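Local coordinates for protein cryptic loci regulator 2 (Schizosaccharomyces pombe 972h-, PDB 5IKJ) that promotes transcriptional silencing of heterochromatin, acting upstream of histone deacetylases and supporting nucleosome positioning as part of the SHREC repressor complex, at residues A71-P76 with M227-K232; V262-I267 with Y288-K293; F284-Q289 with M304-I309; Y300-A305 with D530-Y535. One frame throughout, in Å; residues are numbered along the deposited sequence.

Interaction 1: A71-P76 with M227-K232; sequences AGSTQP and MFHECK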
loop_
_atom_site.group_PDB
_atom_site.type_symbol
_atom_site.label_atom_id
_atom_site.label_comp_id
_atom_site.label_asym_id
_atom_site.label_seq_id
_atom_site.Cartn_x
_atom_site.Cartn_y
_atom_site.Cartn_z
ATOM N N ALA A 71 5.104 1.241 7.706
ATOM C CA ALA A 71 4.074 2.253 7.899
ATOM C C ALA A 71 2.793 1.878 7.170
ATOM O O ALA A 71 2.806 1.570 5.975
ATOM C CB ALA A 71 4.577 3.610 7.404
ATOM N N GLY A 72 1.683 1.905 7.903
ATOM C CA GLY A 72 0.370 1.716 7.323
ATOM C C GLY A 72 -0.172 0.305 7.369
ATOM O O GLY A 72 -1.287 0.080 6.883
ATOM N N SER A 73 0.569 -0.647 7.929
ATOM C CA SER A 73 0.123 -2.034 7.924
ATOM C C SER A 73 -1.089 -2.216 8.827
ATOM O O SER A 73 -1.113 -1.725 9.961
ATOM C CB SER A 73 1.248 -2.959 8.381
ATOM O OG SER A 73 0.839 -4.316 8.311
ATOM N N THR A 74 -2.094 -2.929 8.320
ATOM C CA THR A 74 -3.228 -3.370 9.123
ATOM C C THR A 74 -3.288 -4.889 9.220
ATOM O O THR A 74 -4.309 -5.432 9.658
ATOM C CB THR A 74 -4.541 -2.829 8.547
ATOM O OG1 THR A 74 -4.812 -3.456 7.287
ATOM C CG2 THR A 74 -4.462 -1.318 8.351
ATOM N N GLN A 75 -2.222 -5.586 8.825
ATOM C CA GLN A 75 -2.229 -7.044 8.877
ATOM C C GLN A 75 -2.415 -7.583 10.289
ATOM O O GLN A 75 -3.102 -8.608 10.441
ATOM C CB GLN A 75 -0.937 -7.593 8.256
ATOM C CG GLN A 75 -0.755 -7.241 6.787
ATOM C CD GLN A 75 -1.967 -7.592 5.950
ATOM O OE1 GLN A 75 -2.485 -8.707 6.028
ATOM N NE2 GLN A 75 -2.438 -6.636 5.158
ATOM N N PRO A 76 -1.847 -6.982 11.338
ATOM C CA PRO A 76 -2.154 -7.467 12.693
ATOM C C PRO A 76 -3.637 -7.444 13.012
ATOM O O PRO A 76 -4.105 -8.284 13.792
ATOM C CB PRO A 76 -1.363 -6.509 13.593
ATOM C CG PRO A 76 -0.250 -6.020 12.735
ATOM C CD PRO A 76 -0.822 -5.923 11.353
ATOM N N MET A 227 1.760 3.245 0.805
ATOM C CA MET A 227 1.116 2.967 -0.468
ATOM C C MET A 227 0.973 1.468 -0.656
ATOM O O MET A 227 -0.067 0.992 -1.076
ATOM C CB MET A 227 1.892 3.554 -1.631
ATOM C CG MET A 227 1.235 3.282 -2.967
ATOM S SD MET A 227 2.045 4.135 -4.308
ATOM C CE MET A 227 3.688 3.468 -4.167
ATOM N N PHE A 228 2.024 0.726 -0.345
ATOM C CA PHE A 228 1.972 -0.727 -0.463
ATOM C C PHE A 228 0.809 -1.294 0.338
ATOM O O PHE A 228 0.047 -2.135 -0.154
ATOM C CB PHE A 228 3.292 -1.341 0.008
ATOM C CG PHE A 228 3.222 -2.824 0.234
ATOM C CD1 PHE A 228 3.358 -3.708 -0.824
ATOM C CD2 PHE A 228 3.020 -3.337 1.506
ATOM C CE1 PHE A 228 3.291 -5.071 -0.619
ATOM C CE2 PHE A 228 2.952 -4.701 1.716
ATOM C CZ PHE A 228 3.088 -5.570 0.653
ATOM N N HIS A 229 0.654 -0.838 1.582
ATOM C CA HIS A 229 -0.401 -1.370 2.437
ATOM C C HIS A 229 -1.773 -0.846 2.035
ATOM O O HIS A 229 -2.778 -1.540 2.226
ATOM C CB HIS A 229 -0.097 -1.045 3.896
ATOM C CG HIS A 229 0.960 -1.920 4.491
ATOM N ND1 HIS A 229 0.760 -3.261 4.738
ATOM C CD2 HIS A 229 2.230 -1.653 4.876
ATOM C CE1 HIS A 229 1.859 -3.782 5.253
ATOM N NE2 HIS A 229 2.766 -2.826 5.350
ATOM N N GLU A 230 -1.844 0.367 1.482
ATOM C CA GLU A 230 -3.096 0.822 0.887
ATOM C C GLU A 230 -3.484 -0.064 -0.288
ATOM O O GLU A 230 -4.659 -0.409 -0.461
ATOM C CB GLU A 230 -2.969 2.279 0.440
ATOM C CG GLU A 230 -4.275 2.896 -0.037
ATOM C CD GLU A 230 -4.094 4.299 -0.577
ATOM O OE1 GLU A 230 -3.060 4.930 -0.262
ATOM O OE2 GLU A 230 -4.982 4.773 -1.318
ATOM N N CYS A 231 -2.501 -0.442 -1.107
ATOM C CA CYS A 231 -2.748 -1.361 -2.211
ATOM C C CYS A 231 -3.202 -2.719 -1.696
ATOM O O CYS A 231 -4.226 -3.258 -2.135
ATOM C CB CYS A 231 -1.472 -1.498 -3.041
ATOM S SG CYS A 231 -1.637 -2.524 -4.494
ATOM N N LYS A 232 -2.446 -3.288 -0.758
ATOM C CA LYS A 232 -2.790 -4.593 -0.208
ATOM C C LYS A 232 -4.191 -4.586 0.390
ATOM O O LYS A 232 -4.955 -5.541 0.213
ATOM C CB LYS A 232 -1.755 -4.995 0.842
ATOM C CG LYS A 232 -1.792 -6.460 1.240
ATOM C CD LYS A 232 -0.647 -6.791 2.187
ATOM C CE LYS A 232 -0.725 -8.220 2.705
ATOM N NZ LYS A 232 -0.504 -9.234 1.635
#
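His229 sets its CG anti to its carbonyl carbon (chi1 -77°), which lays the imidazole flat beneath Ser73. Ser73 places OG anti to the backbone N (chi1 -177°) and beside the ring carbon His229 CE1. Ser73 CA stands 3.4 Å above the ring plane, over its centre. Ser73 CB makes a CH-pi contact, 3.5 Å from the centroid of the His229 ring. The opposite face of the imidazole lies against CD2 of Phe228, so the ring is sandwiched. His229 NE2 hydrogen-bonds to Gly69 O, which fixes the rotation of the ring, while ND1 is buried without a partner. At its positive phi, a CB on Gly72 would jam against the preceding carbonyl O and crowd His229 CB. Gly72 O packs 3.4 Å from His229 CB. Further along, Gln75 and Lys232 cross at about a right angle, with Gln75 NE2 3.4 Å from Lys232 CE. Their polar ends turn to other partners: Gln75 NE2 to Thr237, and Lys232 NZ to the backbone of another protein chain. No hydrogen bond joins the two segments. Thr74 takes the N-cap position of helix 75-82, and the loop before it packs on helix 214-237.

Interaction 2: V262-I267 with Y288-K293; sequences VARNLI and YQYHCK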
loop_
_atom_site.group_PDB
_atom_site.type_symbol
_atom_site.label_atom_id
_atom_site.label_comp_id
_atom_site.label_asym_id
_atom_site.label_seq_id
_atom_site.Cartn_x
_atom_site.Cartn_y
_atom_site.Cartn_z
ATOM N N VAL A 262 -12.115 11.212 1.723
ATOM C CA VAL A 262 -10.899 11.840 2.229
ATOM C C VAL A 262 -10.126 10.930 3.180
ATOM O O VAL A 262 -8.897 10.973 3.211
ATOM C CB VAL A 262 -11.255 13.174 2.915
ATOM C CG1 VAL A 262 -9.992 13.857 3.426
ATOM C CG2 VAL A 262 -12.020 14.075 1.960
ATOM N N ALA A 263 -10.813 10.124 3.980
ATOM C CA ALA A 263 -10.175 9.316 5.011
ATOM C C ALA A 263 -11.096 8.146 5.309
ATOM O O ALA A 263 -12.249 8.111 4.875
ATOM C CB ALA A 263 -9.890 10.138 6.277
ATOM N N ARG A 264 -10.567 7.182 6.047
ATOM C CA ARG A 264 -11.318 5.995 6.419
ATOM C C ARG A 264 -10.529 5.294 7.510
ATOM O O ARG A 264 -9.308 5.447 7.595
ATOM C CB ARG A 264 -11.535 5.055 5.223
ATOM C CG ARG A 264 -10.282 4.305 4.818
ATOM C CD ARG A 264 -10.376 3.722 3.425
ATOM N NE ARG A 264 -9.152 3.008 3.075
ATOM C CZ ARG A 264 -8.955 2.368 1.928
ATOM N NH1 ARG A 264 -9.905 2.342 1.004
ATOM N NH2 ARG A 264 -7.805 1.751 1.704
ATOM N N ASN A 265 -11.231 4.543 8.353
ATOM C CA ASN A 265 -10.584 3.851 9.456
ATOM C C ASN A 265 -11.306 2.538 9.703
ATOM O O ASN A 265 -12.512 2.421 9.468
ATOM C CB ASN A 265 -10.581 4.701 10.731
ATOM C CG ASN A 265 -11.980 5.045 11.203
ATOM O OD1 ASN A 265 -12.556 6.051 10.791
ATOM N ND2 ASN A 265 -12.536 4.203 12.067
ATOM N N LEU A 266 -10.553 1.550 10.173
ATOM C CA LEU A 266 -11.139 0.269 10.528
ATOM C C LEU A 266 -11.910 0.391 11.837
ATOM O O LEU A 266 -11.515 1.130 12.744
ATOM C CB LEU A 266 -10.047 -0.793 10.652
ATOM C CG LEU A 266 -9.366 -1.198 9.343
ATOM C CD1 LEU A 266 -8.103 -2.002 9.614
ATOM C CD2 LEU A 266 -10.321 -1.990 8.462
ATOM N N ILE A 267 -13.015 -0.338 11.931
ATOM C CA ILE A 267 -13.871 -0.300 13.110
ATOM C C ILE A 267 -13.360 -1.329 14.107
ATOM O O ILE A 267 -13.202 -2.508 13.771
ATOM C CB ILE A 267 -15.340 -0.573 12.741
ATOM C CG1 ILE A 267 -15.747 0.203 11.483
ATOM C CG2 ILE A 267 -16.245 -0.172 13.901
ATOM C CD1 ILE A 267 -17.087 -0.217 10.908
ATOM N N TYR A 288 -14.946 -0.365 7.077
ATOM C CA TYR A 288 -14.503 1.010 7.240
ATOM C C TYR A 288 -15.632 1.924 7.695
ATOM O O TYR A 288 -16.797 1.736 7.333
ATOM C CB TYR A 288 -13.949 1.567 5.919
ATOM C CG TYR A 288 -12.599 1.031 5.507
ATOM C CD1 TYR A 288 -11.518 1.067 6.376
ATOM C CD2 TYR A 288 -12.405 0.499 4.240
ATOM C CE1 TYR A 288 -10.280 0.582 5.995
ATOM C CE2 TYR A 288 -11.176 0.012 3.849
ATOM C CZ TYR A 288 -10.116 0.056 4.728
ATOM O OH TYR A 288 -8.891 -0.430 4.338
ATOM N N GLN A 289 -15.264 2.919 8.498
ATOM C CA GLN A 289 -15.978 4.185 8.522
ATOM C C GLN A 289 -15.377 5.072 7.445
ATOM O O GLN A 289 -14.154 5.135 7.297
ATOM C CB GLN A 289 -15.862 4.894 9.874
ATOM C CG GLN A 289 -16.112 4.048 11.104
ATOM C CD GLN A 289 -16.059 4.878 12.377
ATOM O OE1 GLN A 289 -15.164 4.711 13.207
ATOM N NE2 GLN A 289 -17.017 5.786 12.529
ATOM N N TYR A 290 -16.231 5.752 6.690
ATOM C CA TYR A 290 -15.780 6.680 5.665
ATOM C C TYR A 290 -16.058 8.110 6.106
ATOM O O TYR A 290 -17.101 8.398 6.702
ATOM C CB TYR A 290 -16.458 6.399 4.322
ATOM C CG TYR A 290 -16.210 5.000 3.809
ATOM C CD1 TYR A 290 -14.982 4.646 3.263
ATOM C CD2 TYR A 290 -17.203 4.033 3.872
ATOM C CE1 TYR A 290 -14.753 3.365 2.795
ATOM C CE2 TYR A 290 -16.984 2.752 3.407
ATOM C CZ TYR A 290 -15.758 2.423 2.869
ATOM O OH TYR A 290 -15.539 1.147 2.406
ATOM N N HIS A 291 -15.110 8.997 5.817
ATOM C CA HIS A 291 -15.216 10.412 6.147
ATOM C C HIS A 291 -14.995 11.195 4.867
ATOM O O HIS A 291 -13.924 11.102 4.257
ATOM C CB HIS A 291 -14.198 10.799 7.219
ATOM C CG HIS A 291 -14.042 9.764 8.287
ATOM N ND1 HIS A 291 -14.951 9.609 9.312
ATOM C CD2 HIS A 291 -13.093 8.819 8.481
ATOM C CE1 HIS A 291 -14.564 8.619 10.095
ATOM N NE2 HIS A 291 -13.438 8.123 9.614
ATOM N N CYS A 292 -16.001 11.955 4.457
ATOM C CA CYS A 292 -16.065 12.483 3.107
ATOM C C CYS A 292 -16.067 14.005 3.110
ATOM O O CYS A 292 -16.176 14.659 4.151
ATOM C CB CYS A 292 -17.311 11.959 2.387
ATOM S SG CYS A 292 -17.506 10.173 2.510
ATOM N N LYS A 293 -15.935 14.554 1.905
ATOM C CA LYS A 293 -15.983 15.988 1.655
ATOM C C LYS A 293 -16.925 16.212 0.485
ATOM O O LYS A 293 -16.660 15.733 -0.622
ATOM C CB LYS A 293 -14.584 16.536 1.341
ATOM C CG LYS A 293 -14.548 17.922 0.693
ATOM C CD LYS A 293 -15.057 19.007 1.628
ATOM C CE LYS A 293 -14.792 20.394 1.056
ATOM N NZ LYS A 293 -15.348 20.557 -0.316
#
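A classic beta bulge, with Val262 and Ala263 both facing His291, marks one end of this antiparallel strand pair. His291 O accepts both Val262 N (3.1 Å) and Ala263 N (3.3 Å), each in its carbonyl plane. Beyond the bulge the ladder is regular, with Asn265 and Gln289 a hydrogen-bonded pair and Arg264 and Tyr290 a non-hydrogen-bonded one. Asn265, Gln289 and His291 share one face of the sheet. Asn265 OD1 faces His291 NE2, with the amide and imidazole nearly coplanar. Their 2.5 Å separation is shorter than a normal hydrogen bond, and its exact length is doubtful. Asn265 ND2 gives an almost straight bond of 2.9 Å to Gln289 OE1, although the two amide planes stand 77° apart. The amide is thus probably held on both sides. Arg264 lies flat over Tyr288. Its CD sits 3.7 Å from the centroid of the Tyr288 ring, and guanidinium and ring planes are only 9° apart. Leu266 CD2 also touches Tyr288 CE1. With only a methyl group at Tyr288, as in an alanine, the Arg264 chain is likely to lose the ring it lies on, and a gap would probably open beside Leu266. The guanidinium reaches on to a salt bridge with Asp234. Strand 300-304 pairs with the far edge of strand 288-294, and helix 531-540 packs on Ala263, Asn265 and His291.

Interaction 3: F284-Q289 with M304-I309; sequences FVEPYQ and MAAADI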
loop_
_atom_site.group_PDB
_atom_site.type_symbol
_atom_site.label_atom_id
_atom_site.label_comp_id
_atom_site.label_asym_id
_atom_site.label_seq_id
_atom_site.Cartn_x
_atom_site.Cartn_y
_atom_site.Cartn_z
ATOM N N PHE A 284 -15.680 -7.993 6.306
ATOM C CA PHE A 284 -15.344 -7.994 4.888
ATOM C C PHE A 284 -16.300 -7.120 4.085
ATOM O O PHE A 284 -15.909 -6.562 3.054
ATOM C CB PHE A 284 -15.353 -9.428 4.355
ATOM C CG PHE A 284 -14.706 -9.580 3.006
ATOM C CD1 PHE A 284 -13.337 -9.752 2.897
ATOM C CD2 PHE A 284 -15.468 -9.558 1.851
ATOM C CE1 PHE A 284 -12.738 -9.894 1.661
ATOM C CE2 PHE A 284 -14.874 -9.700 0.610
ATOM C CZ PHE A 284 -13.508 -9.868 0.516
ATOM N N VAL A 285 -17.543 -6.982 4.542
ATOM C CA VAL A 285 -18.533 -6.170 3.840
ATOM C C VAL A 285 -18.467 -4.710 4.273
ATOM O O VAL A 285 -18.559 -3.806 3.440
ATOM C CB VAL A 285 -19.940 -6.762 4.068
ATOM C CG1 VAL A 285 -21.021 -5.838 3.519
ATOM C CG2 VAL A 285 -20.045 -8.137 3.421
ATOM N N GLU A 286 -18.315 -4.459 5.572
ATOM C CA GLU A 286 -18.301 -3.106 6.132
ATOM C C GLU A 286 -17.080 -2.949 7.031
ATOM O O GLU A 286 -17.202 -2.834 8.256
ATOM C CB GLU A 286 -19.589 -2.825 6.907
ATOM C CG GLU A 286 -20.763 -2.387 6.046
ATOM C CD GLU A 286 -20.790 -0.887 5.813
ATOM O OE1 GLU A 286 -19.754 -0.227 6.040
ATOM O OE2 GLU A 286 -21.851 -0.365 5.408
ATOM N N PRO A 287 -15.876 -2.935 6.448
ATOM C CA PRO A 287 -14.669 -2.796 7.274
ATOM C C PRO A 287 -14.383 -1.377 7.732
ATOM O O PRO A 287 -13.637 -1.203 8.705
ATOM C CB PRO A 287 -13.552 -3.292 6.346
ATOM C CG PRO A 287 -14.053 -2.986 4.976
ATOM C CD PRO A 287 -15.554 -3.128 5.023
ATOM N N TYR A 288 -14.946 -0.365 7.077
ATOM C CA TYR A 288 -14.503 1.010 7.240
ATOM C C TYR A 288 -15.632 1.924 7.695
ATOM O O TYR A 288 -16.797 1.736 7.333
ATOM C CB TYR A 288 -13.949 1.567 5.919
ATOM C CG TYR A 288 -12.599 1.031 5.507
ATOM C CD1 TYR A 288 -11.518 1.067 6.376
ATOM C CD2 TYR A 288 -12.405 0.499 4.240
ATOM C CE1 TYR A 288 -10.280 0.582 5.995
ATOM C CE2 TYR A 288 -11.176 0.012 3.849
ATOM C CZ TYR A 288 -10.116 0.056 4.728
ATOM O OH TYR A 288 -8.891 -0.430 4.338
ATOM N N GLN A 289 -15.264 2.919 8.498
ATOM C CA GLN A 289 -15.978 4.185 8.522
ATOM C C GLN A 289 -15.377 5.072 7.445
ATOM O O GLN A 289 -14.154 5.135 7.297
ATOM C CB GLN A 289 -15.862 4.894 9.874
ATOM C CG GLN A 289 -16.112 4.048 11.104
ATOM C CD GLN A 289 -16.059 4.878 12.377
ATOM O OE1 GLN A 289 -15.164 4.711 13.207
ATOM N NE2 GLN A 289 -17.017 5.786 12.529
ATOM N N MET A 304 -19.450 7.735 7.765
ATOM C CA MET A 304 -20.329 7.195 6.739
ATOM C C MET A 304 -20.118 5.693 6.612
ATOM O O MET A 304 -18.993 5.198 6.733
ATOM C CB MET A 304 -20.072 7.871 5.392
ATOM C CG MET A 304 -20.308 9.373 5.392
ATOM S SD MET A 304 -21.953 9.829 5.974
ATOM C CE MET A 304 -22.979 9.086 4.714
ATOM N N ALA A 305 -21.208 4.972 6.374
ATOM C CA ALA A 305 -21.163 3.537 6.150
ATOM C C ALA A 305 -21.325 3.243 4.665
ATOM O O ALA A 305 -21.999 3.979 3.938
ATOM C CB ALA A 305 -22.257 2.822 6.946
ATOM N N ALA A 306 -20.691 2.155 4.218
ATOM C CA ALA A 306 -20.774 1.779 2.812
ATOM C C ALA A 306 -22.220 1.621 2.360
ATOM O O ALA A 306 -22.541 1.899 1.200
ATOM C CB ALA A 306 -19.998 0.484 2.570
ATOM N N ALA A 307 -23.105 1.186 3.261
ATOM C CA ALA A 307 -24.513 1.032 2.916
ATOM C C ALA A 307 -25.153 2.347 2.490
ATOM O O ALA A 307 -26.205 2.331 1.844
ATOM C CB ALA A 307 -25.281 0.450 4.102
ATOM N N ASP A 308 -24.545 3.483 2.839
ATOM C CA ASP A 308 -25.057 4.797 2.474
ATOM C C ASP A 308 -24.210 5.462 1.394
ATOM O O ASP A 308 -24.305 6.678 1.197
ATOM C CB ASP A 308 -25.136 5.695 3.709
ATOM C CG ASP A 308 -26.178 5.228 4.705
ATOM O OD1 ASP A 308 -27.384 5.422 4.442
ATOM O OD2 ASP A 308 -25.791 4.675 5.755
ATOM N N ILE A 309 -23.382 4.689 0.695
ATOM C CA ILE A 309 -22.534 5.201 -0.374
ATOM C C ILE A 309 -22.721 4.320 -1.599
ATOM O O ILE A 309 -22.815 3.093 -1.487
ATOM C CB ILE A 309 -21.048 5.242 0.039
ATOM C CG1 ILE A 309 -20.905 5.899 1.414
ATOM C CG2 ILE A 309 -20.227 5.972 -1.025
ATOM C CD1 ILE A 309 -19.479 6.035 1.906
#
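Glu286 OE2 accepts the backbone N-H of Ala307 at 2.9 Å, the shorter of the two hydrogen bonds between the segments. The other carboxylate oxygen, Glu286 OE1, takes Ala306 N at 3.1 Å. One carboxylate thus holds two successive backbone N-H groups at the start of the 3-10 turn 306-307. The turn leads from strand 300-304 to strand 309-311, which form the two outer edges of a five-stranded antiparallel sheet. Both oxygens are met on their syn sides, with the donors somewhat out of the carboxylate plane. Glu286 gets there by a bent chain. CG is anti to the carbonyl carbon, and the next torsion (chi2 -87°) swings the carboxylate across to the loop. The turn has its own bonds as well, since Asp308 N reaches Ala305 O and Ile309 N reaches Ala306 O. The two amides would probably favour the ionised form of Glu286. Glu286 is the first residue to leave helix 278-285, so the bonds tie this helix exit to the loop. The methyl groups of Ala305, Ala306 and Ala307 lie against the carboxylate from the loop side, that of Ala306 nearest, its CB 3.5 Å from Glu286 OE2.

Interaction 4: Y300-A305 with D530-Y535; sequences YYFDMA and DDFYEY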
loop_
_atom_site.group_PDB
_atom_site.type_symbol
_atom_site.label_atom_id
_atom_site.label_comp_id
_atom_site.label_asym_id
_atom_site.label_seq_id
_atom_site.Cartn_x
_atom_site.Cartn_y
_atom_site.Cartn_z
ATOM N N TYR A 300 -18.351 18.829 5.532
ATOM C CA TYR A 300 -17.776 17.537 5.862
ATOM C C TYR A 300 -18.891 16.592 6.293
ATOM O O TYR A 300 -19.903 17.016 6.858
ATOM C CB TYR A 300 -16.746 17.657 6.988
ATOM C CG TYR A 300 -15.659 18.694 6.783
ATOM C CD1 TYR A 300 -15.421 19.263 5.536
ATOM C CD2 TYR A 300 -14.861 19.097 7.847
ATOM C CE1 TYR A 300 -14.422 20.207 5.361
ATOM C CE2 TYR A 300 -13.862 20.035 7.680
ATOM C CZ TYR A 300 -13.646 20.588 6.437
ATOM O OH TYR A 300 -12.651 21.524 6.271
ATOM N N TYR A 301 -18.701 15.301 6.023
ATOM C CA TYR A 301 -19.643 14.273 6.468
ATOM C C TYR A 301 -18.823 13.103 7.003
ATOM O O TYR A 301 -18.234 12.341 6.231
ATOM C CB TYR A 301 -20.578 13.842 5.344
ATOM C CG TYR A 301 -21.682 14.840 5.066
ATOM C CD1 TYR A 301 -22.626 15.146 6.038
ATOM C CD2 TYR A 301 -21.783 15.470 3.832
ATOM C CE1 TYR A 301 -23.636 16.055 5.794
ATOM C CE2 TYR A 301 -22.792 16.381 3.578
ATOM C CZ TYR A 301 -23.715 16.669 4.562
ATOM O OH TYR A 301 -24.721 17.574 4.317
ATOM N N PHE A 302 -18.786 12.971 8.324
ATOM C CA PHE A 302 -17.992 11.949 8.983
ATOM C C PHE A 302 -18.839 10.719 9.294
ATOM O O PHE A 302 -20.071 10.765 9.307
ATOM C CB PHE A 302 -17.383 12.498 10.273
ATOM C CG PHE A 302 -16.575 13.749 10.080
ATOM C CD1 PHE A 302 -17.194 14.987 10.023
ATOM C CD2 PHE A 302 -15.196 13.688 9.966
ATOM C CE1 PHE A 302 -16.455 16.139 9.849
ATOM C CE2 PHE A 302 -14.451 14.838 9.791
ATOM C CZ PHE A 302 -15.081 16.066 9.733
ATOM N N ASP A 303 -18.151 9.607 9.550
ATOM C CA ASP A 303 -18.781 8.368 10.001
ATOM C C ASP A 303 -19.861 7.911 9.017
ATOM O O ASP A 303 -21.028 7.726 9.369
ATOM C CB ASP A 303 -19.356 8.538 11.411
ATOM C CG ASP A 303 -19.984 7.264 11.945
ATOM O OD1 ASP A 303 -19.468 6.169 11.637
ATOM O OD2 ASP A 303 -20.997 7.360 12.668
ATOM N N MET A 304 -19.450 7.735 7.765
ATOM C CA MET A 304 -20.329 7.195 6.739
ATOM C C MET A 304 -20.118 5.693 6.612
ATOM O O MET A 304 -18.993 5.198 6.733
ATOM C CB MET A 304 -20.072 7.871 5.392
ATOM C CG MET A 304 -20.308 9.373 5.392
ATOM S SD MET A 304 -21.953 9.829 5.974
ATOM C CE MET A 304 -22.979 9.086 4.714
ATOM N N ALA A 305 -21.208 4.972 6.374
ATOM C CA ALA A 305 -21.163 3.537 6.150
ATOM C C ALA A 305 -21.325 3.243 4.665
ATOM O O ALA A 305 -21.999 3.979 3.938
ATOM C CB ALA A 305 -22.257 2.822 6.946
ATOM N N ASP A 530 -7.515 21.893 7.556
ATOM C CA ASP A 530 -6.931 21.171 8.682
ATOM C C ASP A 530 -7.942 20.868 9.780
ATOM O O ASP A 530 -7.726 19.937 10.563
ATOM C CB ASP A 530 -5.757 21.961 9.267
ATOM C CG ASP A 530 -4.452 21.697 8.538
ATOM O OD1 ASP A 530 -4.306 20.608 7.943
ATOM O OD2 ASP A 530 -3.566 22.576 8.566
ATOM N N ASP A 531 -9.037 21.629 9.866
ATOM C CA ASP A 531 -10.039 21.352 10.891
ATOM C C ASP A 531 -10.680 19.985 10.685
ATOM O O ASP A 531 -11.065 19.327 11.660
ATOM C CB ASP A 531 -11.109 22.442 10.888
ATOM C CG ASP A 531 -11.807 22.565 9.551
ATOM O OD1 ASP A 531 -11.179 22.232 8.525
ATOM O OD2 ASP A 531 -12.981 22.991 9.524
ATOM N N PHE A 532 -10.809 19.551 9.429
ATOM C CA PHE A 532 -11.334 18.226 9.115
ATOM C C PHE A 532 -10.754 17.156 10.030
ATOM O O PHE A 532 -11.485 16.332 10.589
ATOM C CB PHE A 532 -11.023 17.899 7.653
ATOM C CG PHE A 532 -11.615 16.602 7.174
ATOM C CD1 PHE A 532 -10.924 15.410 7.319
ATOM C CD2 PHE A 532 -12.857 16.581 6.559
ATOM C CE1 PHE A 532 -11.465 14.221 6.871
ATOM C CE2 PHE A 532 -13.401 15.394 6.109
ATOM C CZ PHE A 532 -12.705 14.213 6.265
ATOM N N TYR A 533 -9.432 17.160 10.194
ATOM C CA TYR A 533 -8.762 16.114 10.953
ATOM C C TYR A 533 -8.885 16.312 12.457
ATOM O O TYR A 533 -8.774 15.335 13.206
ATOM C CB TYR A 533 -7.296 16.046 10.524
ATOM C CG TYR A 533 -7.154 15.762 9.049
ATOM C CD1 TYR A 533 -7.164 14.459 8.569
ATOM C CD2 TYR A 533 -7.043 16.798 8.132
ATOM C CE1 TYR A 533 -7.050 14.196 7.219
ATOM C CE2 TYR A 533 -6.930 16.544 6.780
ATOM C CZ TYR A 533 -6.935 15.240 6.329
ATOM O OH TYR A 533 -6.820 14.983 4.983
ATOM N N GLU A 534 -9.245 17.520 12.875
ATOM C CA GLU A 534 -9.523 17.784 14.272
ATOM C C GLU A 534 -10.884 17.126 14.522
ATOM O O GLU A 534 -11.022 16.305 15.416
ATOM C CB GLU A 534 -9.572 19.282 14.555
ATOM C CG GLU A 534 -10.016 19.621 15.967
ATOM C CD GLU A 534 -9.443 20.928 16.474
ATOM O OE1 GLU A 534 -9.127 21.808 15.651
ATOM O OE2 GLU A 534 -9.312 21.073 17.704
ATOM N N TYR A 535 -11.880 17.479 13.710
ATOM C CA TYR A 535 -13.202 16.870 13.807
ATOM C C TYR A 535 -13.113 15.351 13.727
ATOM O O TYR A 535 -13.689 14.638 14.558
ATOM C CB TYR A 535 -14.110 17.403 12.696
ATOM C CG TYR A 535 -14.448 18.870 12.810
ATOM C CD1 TYR A 535 -15.206 19.350 13.870
ATOM C CD2 TYR A 535 -14.026 19.776 11.845
ATOM C CE1 TYR A 535 -15.523 20.691 13.973
ATOM C CE2 TYR A 535 -14.339 21.117 11.938
ATOM C CZ TYR A 535 -15.088 21.570 13.004
ATOM O OH TYR A 535 -15.398 22.907 13.097
#
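Tyr300, Phe302 and Phe532 form an aromatic cluster that packs the outer strand 300-304 of the five-stranded antiparallel sheet against the first turn of helix 531-540. Strand and helix run in similar directions, 25° apart. The polar part is one side-chain hydrogen bond. Tyr300 OH donates to Asp531 OD1 at 2.8 Å, on the syn side of the carboxylate. The torsion of Asp531 (chi1 59°) places CG between its backbone N and carbonyl carbon, which also lets OD1 take a weak bond from Phe532 N. The hydroxyl of Tyr300 is bonded to Asp529 N as well. Asp530 does not touch the strand, and its carboxylate pairs instead with a basic side chain of another protein chain, so this end of the helix also borders the partner protein. Among the rings, Phe532 turns its edge to the face of Tyr300 in a T-shaped pair, with centroids 4.9 Å apart. Phe532 CD2 comes down toward the rim of that face, 3.5 Å from Tyr300 CD2. Phe302 meets Phe532 more obliquely. Its CE2 lies over the centre of one face of the Phe532 ring, and the two side chains slide past each other in opposite directions. Were Tyr300 a leucine, Asp531 would probably lose its hydroxyl partner and Phe532 the ring face it meets. Tyr535 packs on both strand rings. Phe302 points its ring edge at the helix backbone, with CE2 3.4 Å from Phe532 O, and its CZ lies 3.4 Å from Tyr535 CB.

Interaction 2 is the buried core of the set, a strand ladder with side-chain bonds on one face and an arginine over a tyrosine ring on the other. Interactions 3 and 4 sit around the same sheet. Interaction 3 shares Tyr288 and Gln289 with interaction 2, and Met304 and Ala305 with interaction 4. Gln289 NE2 to Asp303 OD1 joins strand 288-294 to strand 300-304. Interaction 3 is partly buried and held by a carboxylate on backbone amides. Interaction 4 is a surface contact dominated by aromatic rings. Interaction 1, partly buried and without cross-segment hydrogen bonds, packs a loop on a helix and touches interaction 2 through Thr74 and Leu266.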